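Local coordinates for putative lipoprotein (Bacteroides fragilis, PDB 3NQI) that is of unknown function but is probably a membrane-attached lipoprotein that may bind lipid, at residues T83-P88 against T151-T156; K214-A219 against E235-I240; A100-L105 against L126-R131. All blocks are in the same frame, centred on the assembly; numbering follows the deposited sequence. Where two conformers were deposited one is given.

Contact 1 of 3, residues T83-P88 against T151-T156; sequences TAITTP and TLVCYT
Two parallel beta strands, 84-87 and 151-155, run side by side here, and Ile85 pairs with Val153 near the middle of their ladder. Ile85 grips the partner strand with both its backbone polar atoms: its N donates to Leu152 O at 2.8 Å, and its O receives Cys154 N in an almost perfectly straight bond (180° at the hydrogen). Two residues on, Thr87 repeats the pattern, its N giving to Cys154 O and its O accepting from Thr156 N, while Leu152 N to Thr83 O begins the series. This alternation, in which every second residue of one strand bonds to the two neighbours of its opposite number, is the mark of parallel pairing, and it joins strand 78-87 to strand 148-155 although 62 residues separate the segments. Side chains of paired residues leave on the same face. On the face of Ile85 and Val153 the two lie alongside each other, with Ile85 CD1 3.8 Å from Val153 CG1. That same CG1, set opposite the backbone N (chi1 -172°), also meets Thr87 CG2 at 3.6 Å and sits 3.4 Å above the plane of the Tyr155 ring, offset toward its rim. Thr87 CG2 comes to the ring obliquely, 3.5 Å from Tyr155 CD1; the torsion of -174° that turns Thr87 OG1 away from N leaves this methyl between N and the carbonyl carbon, next to the ring. The polar ends lead to other partners: Thr87 OG1 bonds to Ser93 O, and Tyr155 OH to Asp95 and Arg171. On the other face, with Ala84 and Cys154, Thr86 CG2 lies 4.1 Å from Cys154 CB, and Thr86 CB meets Thr156 CG2 at 3.8 Å. Ile199 of helix 197-207 packs over Thr86 and Cys154.

Contact 2 of 3, residues K214-A219 against E235-I240; sequences KITIVA and EKVYEI
Lys214 starts with CG tucked between its backbone N and carbonyl carbon (chi1 74°) and then runs out extended, while Glu239 has CG opposite its carbonyl carbon (chi1 -59°) and is extended from there to its carboxylate. These torsions bring the two ends together across the ladder, and Lys214 NZ makes a salt bridge of 2.8 Å with Glu239 OE2, coming from above the carboxylate plane, 41° out of it. A water takes a hydrogen bond from Lys214 NZ, a weak one, and donates to Glu239 OE1, so both carboxylate oxygens are engaged. On the same face Thr216 CB meets Val237 CG1 at 3.8 Å, and farther along Val218 CG2 meets Val237 CG2 at 4.1 Å. On the other face lie Ile215, Ile217, Tyr238 and Ile240; there Ile217 CG1 reaches Ile240 CD1 at 4.1 Å, and Ile124 of strand 123-132 closes over these isoleucines. The Tyr238 ring turns an edge to Ile217 O, in the plane of the ring, and its hydroxyl bonds to Gln221 and to Leu105 N. Beneath the side chains, Ile215, Ile217 and Ala219 each exchange a reciprocal pair of N-H to O bonds with Ile240, Tyr238 and Lys236, all of 2.8 or 2.9 Å. Thr216 with Glu239 and Val218 with Val237 are the non-hydrogen-bonded pairs between, completing the regular alternation of a twisted antiparallel ladder between strands 214-221 and 234-241.

Contact 3 of 3, residues A100-L105 against L126-R131; sequences APVGSL and LPVLYR
Leu129 O is gripped by two successive amides of the opposing loop: Gly103 N at 2.7 Å and Ser104 N at 3.2 Å. Both donors stand tilted from the carbonyl plane, by 20° and 23°. In return Leu129 N gives a straighter bond to Ser104 O (2.9 Å). Arg131, bent at chi3 (-80°), curls back so that NH2 reaches Pro101 O at 3.2 Å; the oxygen lies at the edge of the guanidinium, near its plane, but is itself met from above its carbonyl plane. A water donates to Pro101 O and accepts from Arg131 N, while Asn226 OD1 accepts from Arg131 NE and Asn222 O from Arg131 NH2. Toward the interior, Val128 CG1 touches both Val102 CG1 (3.9 Å) and Leu105 CD2 (4.0 Å). Leu105 runs alongside Val128, whereas Val102 crosses it at about a right angle. Beside the single antiparallel bridge of Ser104 with Leu129, Gly103 and Ser104 facing the one residue Leu129 form a classic beta bulge, by which the loop joins strand 123-132.

Overall arrangement
Of the segments concerned, 83-88 on strand 78-87 comes first and supplies the first half of contact 1. Before its partner arrives, the chain runs through 100-105 and 126-131, so contact 3 closes a loop of its own, nested inside the larger one that contact 1 closes at 151-156. Contact 2 follows in series, a connection of 15 residues joining 214-219 to 235-240. The three meet in the interior: Leu152 of contact 1 packs on Ile217 of contact 2 and on Leu126 of contact 3, while Leu105 of contact 3 lies against Ile217 and Ala219. Strand 165-174, between strands 148-155 and 214-221, links contacts 1 and 2; strand 186-195 pairs with both 78-87 and 123-132, linking contacts 1 and 3.

Contact 1 of 3, residues T83-P88 against T151-T156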
# COMPACT_ATOMS: atom_id res chain seq x y z
N THR A 83 -5.25 4.94 -2.77
CA THR A 83 -5.22 6.32 -3.20
C THR A 83 -4.26 7.23 -2.48
O THR A 83 -4.21 7.28 -1.26
CB THR A 83 -6.60 6.91 -3.02
OG1 THR A 83 -7.46 6.07 -3.75
CG2 THR A 83 -6.68 8.35 -3.53
N ALA A 84 -3.47 7.95 -3.27
CA ALA A 84 -2.61 9.03 -2.73
C ALA A 84 -3.13 10.36 -3.26
O ALA A 84 -3.43 10.47 -4.44
CB ALA A 84 -1.18 8.80 -3.12
N ILE A 85 -3.31 11.33 -2.40
CA ILE A 85 -3.80 12.62 -2.80
C ILE A 85 -2.95 13.81 -2.30
O ILE A 85 -2.14 13.67 -1.36
CB ILE A 85 -5.26 12.83 -2.38
CG1 ILE A 85 -5.40 12.87 -0.89
CG2 ILE A 85 -6.24 11.76 -2.98
CD1 ILE A 85 -6.20 14.04 -0.47
N THR A 86 -3.11 14.98 -2.95
CA THR A 86 -2.56 16.21 -2.46
C THR A 86 -3.75 17.07 -2.14
O THR A 86 -4.75 17.00 -2.81
CB THR A 86 -1.73 16.95 -3.52
OG1 THR A 86 -2.53 17.10 -4.70
CG2 THR A 86 -0.49 16.15 -3.88
N THR A 87 -3.65 17.82 -1.07
CA THR A 87 -4.64 18.83 -0.76
C THR A 87 -3.83 19.91 0.00
O THR A 87 -2.79 19.60 0.52
CB THR A 87 -5.79 18.25 0.06
OG1 THR A 87 -6.79 19.24 0.22
CG2 THR A 87 -5.29 17.78 1.46
N PRO A 88 -4.28 21.15 0.00
CA PRO A 88 -3.40 22.18 0.59
C PRO A 88 -3.16 22.05 2.09
O PRO A 88 -2.06 22.24 2.54
CB PRO A 88 -4.15 23.48 0.30
CG PRO A 88 -4.97 23.17 -0.87
CD PRO A 88 -5.41 21.76 -0.72
N THR A 151 -5.62 5.95 2.93
CA THR A 151 -5.29 7.01 1.99
C THR A 151 -4.06 7.77 2.42
O THR A 151 -4.00 8.22 3.60
CB THR A 151 -6.46 7.98 1.92
OG1 THR A 151 -7.59 7.27 1.49
CG2 THR A 151 -6.21 9.17 0.95
N LEU A 152 -3.09 7.92 1.52
CA LEU A 152 -1.92 8.79 1.81
C LEU A 152 -2.21 10.20 1.37
O LEU A 152 -2.61 10.43 0.19
CB LEU A 152 -0.64 8.32 1.18
CG LEU A 152 -0.02 7.11 1.80
CD1 LEU A 152 1.23 6.76 0.94
CD2 LEU A 152 0.34 7.35 3.34
N VAL A 153 -2.00 11.16 2.28
CA VAL A 153 -2.27 12.56 1.99
C VAL A 153 -0.97 13.39 2.14
O VAL A 153 -0.26 13.32 3.15
CB VAL A 153 -3.42 13.12 2.88
CG1 VAL A 153 -3.87 14.59 2.45
CG2 VAL A 153 -4.66 12.15 2.88
N CYS A 154 -0.67 14.14 1.10
CA CYS A 154 0.34 15.19 1.09
C CYS A 154 -0.36 16.55 1.24
O CYS A 154 -1.20 16.94 0.40
CB CYS A 154 1.08 15.17 -0.22
SG CYS A 154 2.42 16.37 -0.25
N TYR A 155 -0.08 17.24 2.33
CA TYR A 155 -0.62 18.60 2.56
C TYR A 155 0.36 19.58 1.93
O TYR A 155 1.42 19.86 2.47
CB TYR A 155 -0.88 18.91 4.04
CG TYR A 155 -1.90 17.96 4.62
CD1 TYR A 155 -3.25 18.08 4.29
CD2 TYR A 155 -1.52 16.92 5.42
CE1 TYR A 155 -4.19 17.19 4.78
CE2 TYR A 155 -2.43 16.01 5.91
CZ TYR A 155 -3.76 16.14 5.60
OH TYR A 155 -4.66 15.21 6.05
N THR A 156 -0.00 20.12 0.79
CA THR A 156 0.99 20.87 0.03
C THR A 156 1.40 22.23 0.62
O THR A 156 2.50 22.68 0.35
CB THR A 156 0.55 20.99 -1.41
OG1 THR A 156 -0.73 21.65 -1.44
CG2 THR A 156 0.46 19.61 -2.02

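Contact 2 of 3, residues K214-A219 against E235-I240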
# COMPACT_ATOMS: atom_id res chain seq x y z
N LYS A 214 14.13 11.71 1.13
CA LYS A 214 13.34 10.65 1.79
C LYS A 214 11.87 10.99 1.83
O LYS A 214 11.46 12.18 1.74
CB LYS A 214 13.95 10.30 3.19
CG LYS A 214 13.73 11.29 4.27
CD LYS A 214 14.28 10.77 5.63
CE LYS A 214 14.18 11.86 6.69
NZ LYS A 214 14.96 11.58 7.89
N ILE A 215 11.07 9.94 1.89
CA ILE A 215 9.62 10.06 2.06
C ILE A 215 9.32 9.56 3.47
O ILE A 215 9.88 8.54 3.94
CB ILE A 215 8.83 9.22 1.04
CG1 ILE A 215 9.22 9.64 -0.40
CG2 ILE A 215 7.30 9.33 1.35
CD1 ILE A 215 8.70 8.72 -1.56
N THR A 216 8.52 10.31 4.21
CA THR A 216 8.17 9.86 5.54
C THR A 216 6.68 9.60 5.57
O THR A 216 5.87 10.30 4.94
CB THR A 216 8.60 10.85 6.68
OG1 THR A 216 7.94 12.10 6.48
CG2 THR A 216 10.11 11.02 6.73
N ILE A 217 6.33 8.55 6.29
CA ILE A 217 4.91 8.13 6.39
C ILE A 217 4.52 8.27 7.86
O ILE A 217 5.10 7.64 8.73
CB ILE A 217 4.71 6.68 5.95
CG1 ILE A 217 5.27 6.42 4.51
CG2 ILE A 217 3.22 6.26 6.08
CD1 ILE A 217 4.61 7.12 3.40
N VAL A 218 3.52 9.08 8.13
CA VAL A 218 3.10 9.39 9.48
C VAL A 218 1.80 8.59 9.77
O VAL A 218 0.75 8.86 9.14
CB VAL A 218 2.82 10.90 9.67
CG1 VAL A 218 2.51 11.17 11.18
CG2 VAL A 218 4.03 11.79 9.24
N ALA A 219 1.84 7.64 10.71
CA ALA A 219 0.65 6.82 11.06
C ALA A 219 0.21 6.96 12.54
O ALA A 219 1.07 7.12 13.42
CB ALA A 219 0.93 5.34 10.75
N GLU A 235 1.71 8.17 17.60
CA GLU A 235 2.10 8.51 16.27
C GLU A 235 3.42 7.87 15.98
O GLU A 235 4.33 7.90 16.80
CB GLU A 235 2.16 10.01 16.13
CG GLU A 235 2.48 10.47 14.75
CD GLU A 235 1.79 11.80 14.47
OE1 GLU A 235 0.56 11.93 14.72
OE2 GLU A 235 2.49 12.71 14.04
N LYS A 236 3.52 7.25 14.83
CA LYS A 236 4.76 6.70 14.40
C LYS A 236 5.11 7.14 12.95
O LYS A 236 4.25 7.16 12.04
CB LYS A 236 4.77 5.18 14.55
CG LYS A 236 6.11 4.59 14.22
CD LYS A 236 6.44 3.26 14.88
CE LYS A 236 7.85 2.84 14.45
NZ LYS A 236 8.18 1.40 14.72
N VAL A 237 6.37 7.53 12.77
CA VAL A 237 6.89 8.00 11.50
C VAL A 237 7.78 6.91 10.89
O VAL A 237 8.67 6.46 11.54
CB VAL A 237 7.65 9.31 11.65
CG1 VAL A 237 8.29 9.71 10.25
CG2 VAL A 237 6.69 10.42 12.10
N TYR A 238 7.47 6.42 9.69
CA TYR A 238 8.31 5.39 9.02
C TYR A 238 9.10 6.06 7.86
O TYR A 238 8.57 6.92 7.19
CB TYR A 238 7.41 4.29 8.45
CG TYR A 238 6.65 3.48 9.49
CD1 TYR A 238 5.47 3.96 10.08
CD2 TYR A 238 7.11 2.24 9.88
CE1 TYR A 238 4.77 3.20 11.03
CE2 TYR A 238 6.40 1.47 10.79
CZ TYR A 238 5.24 1.96 11.37
OH TYR A 238 4.56 1.14 12.27
N GLU A 239 10.36 5.70 7.66
CA GLU A 239 11.13 6.39 6.65
C GLU A 239 11.37 5.52 5.42
O GLU A 239 11.67 4.36 5.56
CB GLU A 239 12.49 6.80 7.21
CG GLU A 239 12.40 7.67 8.37
CD GLU A 239 13.82 8.10 8.85
OE1 GLU A 239 14.71 7.21 8.93
OE2 GLU A 239 14.02 9.29 9.12
N ILE A 240 11.27 6.14 4.24
CA ILE A 240 11.68 5.50 2.98
C ILE A 240 12.79 6.30 2.27
O ILE A 240 12.57 7.44 1.83
CB ILE A 240 10.45 5.38 2.05
CG1 ILE A 240 9.32 4.61 2.73
CG2 ILE A 240 10.85 4.70 0.68
CD1 ILE A 240 7.94 4.69 1.96
O HOH W 1 17.03 8.96 7.76

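Contact 3 of 3, residues A100-L105 against L126-R131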
# COMPACT_ATOMS: atom_id res chain seq x y z
N ALA A 100 -9.64 5.32 12.91
CA ALA A 100 -9.19 4.06 13.49
C ALA A 100 -7.70 4.04 13.47
O ALA A 100 -7.09 4.64 12.60
CB ALA A 100 -9.77 2.84 12.75
N PRO A 101 -7.09 3.36 14.46
CA PRO A 101 -5.68 3.16 14.47
C PRO A 101 -5.30 1.84 13.78
O PRO A 101 -5.99 0.82 13.96
CB PRO A 101 -5.39 3.05 15.96
CG PRO A 101 -6.60 2.35 16.52
CD PRO A 101 -7.73 2.78 15.67
N VAL A 102 -4.15 1.86 13.08
CA VAL A 102 -3.52 0.63 12.61
C VAL A 102 -2.83 -0.03 13.79
O VAL A 102 -2.59 0.60 14.85
CB VAL A 102 -2.51 0.88 11.42
CG1 VAL A 102 -3.23 1.59 10.25
CG2 VAL A 102 -1.32 1.69 11.89
N GLY A 103 -2.51 -1.30 13.60
CA GLY A 103 -1.70 -2.03 14.54
C GLY A 103 -0.27 -1.63 14.30
O GLY A 103 0.45 -1.34 15.25
N SER A 104 0.17 -1.71 13.03
CA SER A 104 1.50 -1.27 12.62
C SER A 104 1.56 -1.24 11.10
O SER A 104 0.66 -1.74 10.43
CB SER A 104 2.60 -2.18 13.17
OG SER A 104 2.37 -3.53 12.83
N LEU A 105 2.60 -0.60 10.56
CA LEU A 105 2.85 -0.62 9.11
C LEU A 105 4.04 -1.56 8.89
O LEU A 105 4.96 -1.29 8.13
CB LEU A 105 3.15 0.74 8.51
CG LEU A 105 2.07 1.78 8.71
CD1 LEU A 105 2.44 3.11 7.94
CD2 LEU A 105 0.73 1.19 8.27
N LEU A 126 2.88 0.24 1.39
CA LEU A 126 2.68 0.11 2.85
C LEU A 126 2.22 -1.29 3.24
O LEU A 126 1.19 -1.73 2.81
CB LEU A 126 1.70 1.16 3.37
CG LEU A 126 2.18 2.60 3.62
CD1 LEU A 126 2.98 3.12 2.52
CD2 LEU A 126 0.89 3.50 3.98
N PRO A 127 3.02 -2.03 4.05
CA PRO A 127 2.42 -3.20 4.71
C PRO A 127 1.51 -2.73 5.83
O PRO A 127 1.98 -1.93 6.64
CB PRO A 127 3.63 -3.93 5.28
CG PRO A 127 4.81 -3.13 4.92
CD PRO A 127 4.38 -1.77 4.57
N VAL A 128 0.21 -3.07 5.85
CA VAL A 128 -0.63 -2.67 6.94
C VAL A 128 -1.06 -3.91 7.80
O VAL A 128 -1.50 -4.93 7.26
CB VAL A 128 -1.89 -1.86 6.46
CG1 VAL A 128 -2.48 -1.21 7.69
CG2 VAL A 128 -1.47 -0.82 5.46
N LEU A 129 -0.82 -3.83 9.11
CA LEU A 129 -1.34 -4.78 10.13
C LEU A 129 -2.48 -4.04 10.85
O LEU A 129 -2.31 -2.97 11.44
CB LEU A 129 -0.24 -5.27 11.07
CG LEU A 129 -0.34 -6.56 11.90
CD1 LEU A 129 -0.55 -7.79 11.04
CD2 LEU A 129 0.94 -6.72 12.72
N TYR A 130 -3.68 -4.59 10.73
CA TYR A 130 -4.85 -3.92 11.24
C TYR A 130 -5.94 -4.88 11.74
O TYR A 130 -5.80 -6.09 11.66
CB TYR A 130 -5.36 -2.98 10.19
CG TYR A 130 -5.86 -3.57 8.90
CD1 TYR A 130 -5.00 -4.04 7.93
CD2 TYR A 130 -7.22 -3.61 8.62
CE1 TYR A 130 -5.46 -4.63 6.73
CE2 TYR A 130 -7.70 -4.16 7.41
CZ TYR A 130 -6.82 -4.64 6.47
OH TYR A 130 -7.29 -5.16 5.31
N ARG A 131 -7.02 -4.34 12.29
CA ARG A 131 -8.04 -5.17 12.94
C ARG A 131 -9.34 -5.12 12.18
O ARG A 131 -9.82 -4.03 11.87
CB ARG A 131 -8.28 -4.66 14.37
CG ARG A 131 -7.14 -4.99 15.36
CD ARG A 131 -7.21 -4.13 16.64
NE ARG A 131 -6.64 -2.85 16.33
CZ ARG A 131 -5.45 -2.41 16.72
NH1 ARG A 131 -4.68 -3.11 17.56
NH2 ARG A 131 -5.04 -1.22 16.27
O HOH W 2 -6.89 -1.59 12.98